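Local coordinates for beta-N-acetylhexosaminidase (Bacteroides fragilis, PDB 4PYS), which probably cleaves terminal beta-linked N-acetylhexosamines from glycans, as a family 20 glycoside hydrolase, at residues K399-A404 with T437-T442. Residues are numbered along the deposited sequence; the frame is centred on the assembly and turned at random.
Sequences KGYTQA and TDDGVT
Asp-439 reaches across to Gly-400, where Asp-439 OD2 accepts a hydrogen bond from Gly-400 N at 3.1 Å, and so joins two loops of the family 20 catalytic TIM barrel: the one between helices 386-389 and 409-415, and the one following strand 428-435. The bond is bent, and the N-H arrives from above the carboxylate plane, 43° out of it. Lys-399 runs the opposite way alongside Asp-439. With CG anti to the carbonyl carbon (chi1 -59°) and the chain extended beyond it, Lys-399 CD lies 4.0 Å from Asp-439 CB, and NZ makes a weak 3.4 Å hydrogen bond to Asp-439 O rather than pairing with the carboxylate.

Tyr-401, the buried residue of the contact, brings CE2 to 3.9 Å from Asp-439 OD2, ring and carboxylate planes 78° apart, and its OH packs 3.7 Å from Asp-438 CB. That hydroxyl is also hydrogen-bonded to Asn-392 ND2, which probably helps position it. Asp-438 OD2 binds a glycerol, probably from the crystallisation liquor but consistent with a pocket here. One water completes the junction, accepting from Tyr-401 OH at 2.6 Å and donating to Asp-438 O at 2.7 Å.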
loop_
_atom_site.group_PDB
_atom_site.type_symbol
_atom_site.label_atom_id
_atom_site.label_comp_id
_atom_site.label_asym_id
_atom_site.label_seq_id
_atom_site.Cartn_x
_atom_site.Cartn_y
_atom_site.Cartn_z
ATOM N N LYS A 399 14.181 15.430 14.187
ATOM C CA LYS A 399 14.680 16.117 12.991
ATOM C C LYS A 399 13.656 17.078 12.387
ATOM O O LYS A 399 13.204 18.003 13.059
ATOM C CB LYS A 399 15.163 15.100 11.954
ATOM C CG LYS A 399 16.271 14.198 12.489
ATOM C CD LYS A 399 16.990 13.477 11.370
ATOM C CE LYS A 399 18.120 12.614 11.910
ATOM N NZ LYS A 399 18.805 11.861 10.813
ATOM N N GLY A 400 13.283 16.850 11.131
ATOM C CA GLY A 400 12.360 17.737 10.443
ATOM C C GLY A 400 10.920 17.652 10.925
ATOM O O GLY A 400 10.092 18.490 10.562
ATOM N N TYR A 401 10.613 16.643 11.735
ATOM C CA TYR A 401 9.272 16.511 12.298
ATOM C C TYR A 401 9.156 17.250 13.639
ATOM O O TYR A 401 9.676 16.795 14.661
ATOM C CB TYR A 401 8.906 15.026 12.452
ATOM C CG TYR A 401 8.937 14.268 11.146
ATOM C CD1 TYR A 401 7.816 14.206 10.337
ATOM C CD2 TYR A 401 10.095 13.623 10.719
ATOM C CE1 TYR A 401 7.839 13.519 9.141
ATOM C CE2 TYR A 401 10.131 12.937 9.521
ATOM C CZ TYR A 401 9.004 12.896 8.732
ATOM O OH TYR A 401 9.027 12.210 7.537
ATOM N N THR A 402 8.492 18.404 13.629
ATOM C CA THR A 402 8.233 19.137 14.869
ATOM C C THR A 402 6.994 18.554 15.534
ATOM O O THR A 402 6.432 17.577 15.051
ATOM C CB THR A 402 7.982 20.637 14.618
ATOM O OG1 THR A 402 6.789 20.802 13.838
ATOM C CG2 THR A 402 9.150 21.262 13.883
ATOM N N GLN A 403 6.569 19.161 16.637
ATOM C CA GLN A 403 5.362 18.724 17.339
ATOM C C GLN A 403 4.153 18.623 16.410
ATOM O O GLN A 403 3.313 17.729 16.551
ATOM C CB GLN A 403 5.057 19.699 18.479
ATOM C CG GLN A 403 3.894 19.263 19.342
ATOM C CD GLN A 403 4.157 17.933 20.028
ATOM O OE1 GLN A 403 5.271 17.668 20.484
ATOM N NE2 GLN A 403 3.132 17.089 20.102
ATOM N N ALA A 404 4.071 19.539 15.452
ATOM C CA ALA A 404 2.950 19.575 14.511
ATOM C C ALA A 404 2.835 18.325 13.629
ATOM O O ALA A 404 1.749 18.013 13.125
ATOM C CB ALA A 404 3.023 20.831 13.652
ATOM N N THR A 437 10.241 8.022 3.785
ATOM C CA THR A 437 11.570 7.848 4.372
ATOM C C THR A 437 12.425 9.120 4.411
ATOM O O THR A 437 13.659 9.051 4.479
ATOM C CB THR A 437 12.319 6.636 3.738
ATOM O OG1 THR A 437 12.340 6.761 2.305
ATOM C CG2 THR A 437 11.607 5.336 4.103
ATOM N N ASP A 438 11.764 10.281 4.404
ATOM C CA ASP A 438 12.443 11.571 4.599
ATOM C C ASP A 438 13.329 11.547 5.844
ATOM O O ASP A 438 12.988 10.893 6.844
ATOM C CB ASP A 438 11.427 12.705 4.820
ATOM C CG ASP A 438 10.389 12.800 3.728
ATOM O OD1 ASP A 438 9.934 11.744 3.232
ATOM O OD2 ASP A 438 10.012 13.944 3.380
ATOM N N ASP A 439 14.431 12.284 5.787
ATOM C CA ASP A 439 15.342 12.465 6.926
ATOM C C ASP A 439 16.167 11.219 7.254
ATOM O O ASP A 439 16.617 11.057 8.388
ATOM C CB ASP A 439 14.599 12.964 8.181
ATOM C CG ASP A 439 14.399 14.465 8.190
ATOM O OD1 ASP A 439 15.260 15.186 7.648
ATOM O OD2 ASP A 439 13.387 14.923 8.762
ATOM N N GLY A 440 16.365 10.347 6.271
ATOM C CA GLY A 440 17.278 9.226 6.439
ATOM C C GLY A 440 16.746 8.066 7.264
ATOM O O GLY A 440 17.471 7.513 8.091
ATOM N N VAL A 441 15.488 7.696 7.038
ATOM C CA VAL A 441 14.910 6.524 7.689
ATOM C C VAL A 441 15.410 5.249 7.006
ATOM O O VAL A 441 14.940 4.881 5.932
ATOM C CB VAL A 441 13.370 6.572 7.669
ATOM C CG1 VAL A 441 12.770 5.289 8.275
ATOM C CG2 VAL A 441 12.876 7.803 8.424
ATOM N N THR A 442 16.380 4.592 7.632
ATOM C CA THR A 442 16.968 3.376 7.093
ATOM C C THR A 442 16.083 2.195 7.475
ATOM O O THR A 442 15.107 2.364 8.203
ATOM C CB THR A 442 18.368 3.155 7.664
ATOM O OG1 THR A 442 18.271 3.086 9.090
ATOM C CG2 THR A 442 19.297 4.301 7.282
HETATM O O HOH W 1 10.510 10.117 7.482
#